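Local coordinates for protein alginate lyase A1-II' (Sphingomonas sp. A1, PDB 2CWS) that probably cleaves the polysaccharide alginate as a lyase of polysaccharide lyase family 7, this chain being its alginate lyase domain, at residues Ala4-Asn9 against Gly47-Trp52; Gln18-Asn23 against Ser38-Thr43. One frame throughout, in Å; residues are numbered along the deposited sequence.

Interaction 1 of 2, residues Ala4-Asn9 against Gly47-Trp52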
loop_
_atom_site.group_PDB
_atom_site.type_symbol
_atom_site.label_atom_id
_atom_site.label_comp_id
_atom_site.label_asym_id
_atom_site.label_seq_id
_atom_site.Cartn_x
_atom_site.Cartn_y
_atom_site.Cartn_z
ATOM N N ALA A 4 -19.471 -11.744 -4.965
ATOM C CA ALA A 4 -19.364 -10.704 -5.990
ATOM C C ALA A 4 -17.878 -10.311 -6.058
ATOM O O ALA A 4 -17.207 -10.520 -5.068
ATOM C CB ALA A 4 -20.254 -9.563 -5.626
ATOM N N ALA A 5 -17.458 -9.832 -7.190
ATOM C CA ALA A 5 -16.042 -9.403 -7.313
ATOM C C ALA A 5 -15.796 -8.253 -6.384
ATOM O O ALA A 5 -16.711 -7.570 -5.895
ATOM C CB ALA A 5 -15.815 -8.997 -8.761
ATOM N N PRO A 6 -14.519 -7.982 -6.116
ATOM C CA PRO A 6 -14.257 -6.999 -5.050
ATOM C C PRO A 6 -14.856 -5.612 -5.244
ATOM O O PRO A 6 -15.205 -4.966 -4.265
ATOM C CB PRO A 6 -12.715 -6.951 -5.010
ATOM C CG PRO A 6 -12.343 -8.352 -5.411
ATOM C CD PRO A 6 -13.300 -8.680 -6.541
ATOM N N GLY A 7 -14.765 -5.103 -6.498
ATOM C CA GLY A 7 -15.225 -3.741 -6.763
ATOM C C GLY A 7 -16.719 -3.517 -6.523
ATOM O O GLY A 7 -17.209 -2.383 -6.603
ATOM N N LYS A 8 -17.482 -4.532 -6.175
ATOM C CA LYS A 8 -18.834 -4.477 -5.677
ATOM C C LYS A 8 -18.910 -4.480 -4.151
ATOM O O LYS A 8 -19.993 -4.032 -3.622
ATOM C CB LYS A 8 -19.579 -5.713 -6.179
ATOM C CG LYS A 8 -19.517 -6.014 -7.673
ATOM C CD LYS A 8 -20.041 -4.843 -8.484
ATOM C CE LYS A 8 -20.049 -5.229 -9.960
ATOM N NZ LYS A 8 -20.710 -4.211 -10.804
ATOM N N ASN A 9 -18.024 -5.001 -3.315
ATOM C CA ASN A 9 -17.949 -4.954 -1.857
ATOM C C ASN A 9 -17.109 -3.828 -1.269
ATOM O O ASN A 9 -17.093 -3.659 -0.037
ATOM C CB ASN A 9 -17.298 -6.269 -1.375
ATOM C CG ASN A 9 -18.139 -7.480 -1.777
ATOM O OD1 ASN A 9 -17.627 -8.568 -2.023
ATOM N ND2 ASN A 9 -19.425 -7.267 -1.814
ATOM N N GLY A 47 -15.593 -13.212 1.787
ATOM C CA GLY A 47 -15.884 -11.846 1.370
ATOM C C GLY A 47 -14.653 -10.979 1.190
ATOM O O GLY A 47 -14.794 -9.830 0.736
ATOM N N ALA A 48 -13.472 -11.458 1.546
ATOM C CA ALA A 48 -12.312 -10.554 1.461
ATOM C C ALA A 48 -11.926 -10.268 0.038
ATOM O O ALA A 48 -11.936 -11.132 -0.835
ATOM C CB ALA A 48 -11.079 -11.207 2.112
ATOM N N MET A 49 -11.494 -9.001 -0.165
ATOM C CA MET A 49 -10.769 -8.634 -1.398
ATOM C C MET A 49 -9.360 -9.228 -1.240
ATOM O O MET A 49 -8.631 -8.880 -0.294
ATOM C CB MET A 49 -10.764 -7.137 -1.551
ATOM C CG MET A 49 -9.884 -6.593 -2.667
ATOM S SD MET A 49 -10.212 -4.884 -3.083
ATOM C CE MET A 49 -9.949 -4.069 -1.515
ATOM N N THR A 50 -8.995 -10.129 -2.157
ATOM C CA THR A 50 -7.847 -11.004 -1.993
ATOM C C THR A 50 -6.872 -10.736 -3.129
ATOM O O THR A 50 -7.255 -10.770 -4.308
ATOM C CB THR A 50 -8.341 -12.455 -1.983
ATOM O OG1 THR A 50 -9.316 -12.624 -0.981
ATOM C CG2 THR A 50 -7.151 -13.396 -1.623
ATOM N N PHE A 51 -5.617 -10.520 -2.754
ATOM C CA PHE A 51 -4.539 -10.157 -3.680
ATOM C C PHE A 51 -3.528 -11.287 -3.697
ATOM O O PHE A 51 -2.963 -11.624 -2.625
ATOM C CB PHE A 51 -3.811 -8.900 -3.186
ATOM C CG PHE A 51 -4.708 -7.675 -3.033
ATOM C CD1 PHE A 51 -4.792 -6.746 -4.073
ATOM C CD2 PHE A 51 -5.412 -7.459 -1.866
ATOM C CE1 PHE A 51 -5.543 -5.601 -3.911
ATOM C CE2 PHE A 51 -6.187 -6.315 -1.718
ATOM C CZ PHE A 51 -6.240 -5.366 -2.735
ATOM N N TRP A 52 -3.280 -11.874 -4.872
ATOM C CA TRP A 52 -2.305 -12.955 -5.011
ATOM C C TRP A 52 -1.217 -12.518 -5.995
ATOM O O TRP A 52 -1.539 -11.959 -7.058
ATOM C CB TRP A 52 -3.010 -14.270 -5.508
ATOM C CG TRP A 52 -1.956 -15.319 -5.784
ATOM C CD1 TRP A 52 -1.334 -16.080 -4.806
ATOM C CD2 TRP A 52 -1.350 -15.717 -7.020
ATOM N NE1 TRP A 52 -0.413 -16.910 -5.374
ATOM C CE2 TRP A 52 -0.403 -16.705 -6.761
ATOM C CE3 TRP A 52 -1.580 -15.310 -8.377
ATOM C CZ2 TRP A 52 0.379 -17.327 -7.731
ATOM C CZ3 TRP A 52 -0.806 -15.928 -9.354
ATOM C CH2 TRP A 52 0.148 -16.928 -9.033
HETATM O O HOH W 1 -14.629 -8.602 -1.948
#
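P6 and M49 carry the contact, and their side chains pass each other at a slant. The P6 ring offers its CB, which sits 3.7 Å from M49 CG. M49 SD is almost as near, 3.8 Å from P6 CB. P6 CG touches more lightly, 4.1 Å from M49 CG. P6 CB therefore lies against the middle of the methionine chain. With CG anti to the backbone N (chi1 172°) and the next bond extended, M49 runs CG and then SD past P6 CB. The chain then bends at chi3 (58°), where CE turns off from the sulfur. F41 touches both P6 and M49, while L70 of strand 67-72 touches M49. The pair thus belongs to the packing between the short N-terminal helix 6-9 and the start of strand 49-54.

N9 and G47 meet at the more open end, through water. N9 OD1 and G47 O are both acceptors and lie 4.2 Å apart. One water donates a hydrogen bond to each, 3.0 Å to N9 OD1 and 3.0 Å to G47 O. G47 has a positive phi (84°), a backbone shape that favours glycine.

No direct hydrogen bond joins the two segments. Between them the link is a small apolar contact and a water that gives one hydrogen to each of two acceptors, which could not bond each other. Direct contact between the segments is therefore van der Waals, and their polar link depends on solvent.

Interaction 2 of 2, residues Gln18-Asn23 against Ser38-Thr43; sequences QLPDAN and SQYFYT
A type I beta turn from S38 to F41 leads into edge strand 41-43 of the seven-stranded sheet in this beta-sandwich (jelly-roll) lyase fold. Its Y40 ring packs on the loop that follows strand 15-18. P20 lies over one face of that ring. P20 CD makes a CH-pi contact, 3.9 Å from the centroid of the Y40 ring and 24° off its normal. P20 CG comes still closer to the rim, 3.4 Å from Y40 CD1. In one of the two conformers of Q39, its CG lies over the centre of the opposite face. L19 CD2 meets the root of the tyrosine, 3.7 Å from Y40 CB, the two side chains crossing at about a right angle. Y40 CG lies anti to its own carbonyl carbon (chi1 -56°), and the ring reaches along the loop as far as D21. There D21 CB lies 3.6 Å from Y40 OH. The D21 carboxylate is engaged by its own loop, with OD1 hydrogen-bonded to T25 OG1. Cut back to an alanine, Y40 would probably leave P20 CD and CG without the ring they rest on, and a gap beside L19 and D21. An ST turn holds the backbone below the ring: Y40 N donates to S38 OG at 3.0 Å, with an N-H...O angle of 152°.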
loop_
_atom_site.group_PDB
_atom_site.type_symbol
_atom_site.label_atom_id
_atom_site.label_comp_id
_atom_site.label_asym_id
_atom_site.label_seq_id
_atom_site.Cartn_x
_atom_site.Cartn_y
_atom_site.Cartn_z
ATOM N N GLN A 18 -2.705 -2.520 -9.795
ATOM C CA GLN A 18 -1.457 -2.879 -10.467
ATOM C C GLN A 18 -1.215 -4.366 -10.265
ATOM O O GLN A 18 -1.262 -4.844 -9.112
ATOM C CB GLN A 18 -0.315 -2.004 -9.893
ATOM C CG GLN A 18 -0.557 -0.544 -10.179
ATOM C CD GLN A 18 0.378 0.387 -9.471
ATOM O OE1 GLN A 18 0.736 0.097 -8.302
ATOM N NE2 GLN A 18 0.734 1.483 -10.105
ATOM N N LEU A 19 -0.949 -5.064 -11.363
ATOM C CA LEU A 19 -0.842 -6.531 -11.357
ATOM C C LEU A 19 0.565 -7.041 -11.504
ATOM O O LEU A 19 1.443 -6.355 -12.026
ATOM C CB LEU A 19 -1.705 -7.082 -12.521
ATOM C CG LEU A 19 -3.202 -6.810 -12.365
ATOM C CD1 LEU A 19 -3.892 -7.242 -13.693
ATOM C CD2 LEU A 19 -3.795 -7.508 -11.184
ATOM N N PRO A 20 0.766 -8.312 -11.158
ATOM C CA PRO A 20 2.086 -8.944 -11.281
ATOM C C PRO A 20 2.202 -9.863 -12.480
ATOM O O PRO A 20 3.060 -10.748 -12.496
ATOM C CB PRO A 20 2.167 -9.759 -9.979
ATOM C CG PRO A 20 0.762 -10.261 -9.810
ATOM C CD PRO A 20 -0.123 -9.149 -10.329
ATOM N N ASP A 21 1.359 -9.663 -13.482
ATOM C CA ASP A 21 1.578 -10.371 -14.757
ATOM C C ASP A 21 2.848 -9.840 -15.394
ATOM O O ASP A 21 3.431 -8.834 -14.956
ATOM C CB ASP A 21 0.333 -10.240 -15.639
ATOM C CG ASP A 21 0.066 -8.794 -16.071
ATOM O OD1 ASP A 21 -0.325 -8.575 -17.246
ATOM O OD2 ASP A 21 0.232 -7.883 -15.269
ATOM N N ALA A 22 3.293 -10.515 -16.485
ATOM C CA ALA A 22 4.571 -10.137 -17.086
ATOM C C ALA A 22 4.632 -8.670 -17.484
ATOM O O ALA A 22 5.699 -8.042 -17.358
ATOM C CB ALA A 22 4.906 -11.023 -18.281
ATOM N N ASN A 23 3.506 -8.159 -17.984
ATOM C CA ASN A 23 3.477 -6.798 -18.499
ATOM C C ASN A 23 2.990 -5.800 -17.438
ATOM O O ASN A 23 2.740 -4.647 -17.799
ATOM C CB ASN A 23 2.758 -6.692 -19.846
ATOM C CG ASN A 23 3.506 -7.470 -20.937
ATOM O OD1 ASN A 23 3.030 -8.597 -21.202
ATOM N ND2 ASN A 23 4.556 -6.939 -21.552
ATOM N N SER A 38 -9.604 -11.935 -11.214
ATOM C CA SER A 38 -8.648 -12.809 -11.867
ATOM C C SER A 38 -7.911 -13.609 -10.789
ATOM O O SER A 38 -8.196 -13.497 -9.587
ATOM C CB SER A 38 -7.621 -11.985 -12.634
ATOM O OG SER A 38 -6.787 -11.290 -11.723
ATOM N N GLN A 39 -6.895 -14.362 -11.229
ATOM C CA GLN A 39 -6.071 -15.104 -10.274
ATOM C C GLN A 39 -5.333 -14.174 -9.318
ATOM O O GLN A 39 -4.911 -14.618 -8.260
ATOM C CB GLN A 39 -5.053 -16.024 -11.007
ATOM C CG GLN A 39 -4.015 -15.223 -11.776
ATOM C CD GLN A 39 -3.150 -16.108 -12.647
ATOM O OE1 GLN A 39 -2.696 -17.152 -12.211
ATOM N NE2 GLN A 39 -2.865 -15.684 -13.892
ATOM N N TYR A 40 -5.169 -12.907 -9.710
ATOM C CA TYR A 40 -4.407 -11.966 -8.900
ATOM C C TYR A 40 -5.254 -11.160 -7.897
ATOM O O TYR A 40 -4.714 -10.502 -7.037
ATOM C CB TYR A 40 -3.733 -10.944 -9.809
ATOM C CG TYR A 40 -2.861 -11.608 -10.864
ATOM C CD1 TYR A 40 -1.759 -12.359 -10.546
ATOM C CD2 TYR A 40 -3.173 -11.396 -12.244
ATOM C CE1 TYR A 40 -0.955 -12.964 -11.532
ATOM C CE2 TYR A 40 -2.364 -11.976 -13.205
ATOM C CZ TYR A 40 -1.259 -12.741 -12.838
ATOM O OH TYR A 40 -0.484 -13.302 -13.840
ATOM N N PHE A 41 -6.569 -11.187 -8.093
ATOM C CA PHE A 41 -7.443 -10.236 -7.418
ATOM C C PHE A 41 -8.870 -10.792 -7.450
ATOM O O PHE A 41 -9.456 -10.856 -8.547
ATOM C CB PHE A 41 -7.358 -8.916 -8.155
ATOM C CG PHE A 41 -8.222 -7.819 -7.578
ATOM C CD1 PHE A 41 -7.762 -7.072 -6.497
ATOM C CD2 PHE A 41 -9.471 -7.518 -8.143
ATOM C CE1 PHE A 41 -8.516 -6.021 -5.990
ATOM C CE2 PHE A 41 -10.222 -6.451 -7.639
ATOM C CZ PHE A 41 -9.745 -5.692 -6.571
ATOM N N TYR A 42 -9.386 -11.177 -6.290
ATOM C CA TYR A 42 -10.677 -11.859 -6.318
ATOM C C TYR A 42 -11.310 -11.753 -4.930
ATOM O O TYR A 42 -10.667 -11.418 -3.958
ATOM C CB TYR A 42 -10.506 -13.325 -6.716
ATOM C CG TYR A 42 -9.599 -14.141 -5.815
ATOM C CD1 TYR A 42 -10.093 -14.812 -4.724
ATOM C CD2 TYR A 42 -8.250 -14.251 -6.100
ATOM C CE1 TYR A 42 -9.301 -15.562 -3.879
ATOM C CE2 TYR A 42 -7.411 -15.043 -5.292
ATOM C CZ TYR A 42 -7.945 -15.685 -4.173
ATOM O OH TYR A 42 -7.183 -16.503 -3.388
ATOM N N THR A 43 -12.608 -12.092 -4.897
ATOM C CA THR A 43 -13.312 -12.166 -3.605
ATOM C C THR A 43 -13.243 -13.601 -3.125
ATOM O O THR A 43 -13.658 -14.513 -3.850
ATOM C CB THR A 43 -14.770 -11.747 -3.797
ATOM O OG1 THR A 43 -14.790 -10.372 -4.175
ATOM C CG2 THR A 43 -15.546 -11.989 -2.502
#

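How the interactions relate
Both contacts are partly buried and reach the same edge of the seven-stranded sheet. Strands 41-43 and 49-54 are neighbours there, joined by a hydrogen bond from T50 N to Y42 O (2.8 Å). Interaction 1 brings the N-terminal helix to this edge; interaction 2 brings the loop after strand 15-18. A4 O, ahead of the helix, also bonds T43 OG1 (2.6 Å). F41 of interaction 2 packs on P6 and M49 and meets the F51 ring edge-to-face. Neither contact has a direct hydrogen bond across its segments. Interaction 1 is aliphatic, with a water at its more open end, beside N9. Interaction 2 buries more surface, 212 against 130 Å², and centres on an aromatic ring.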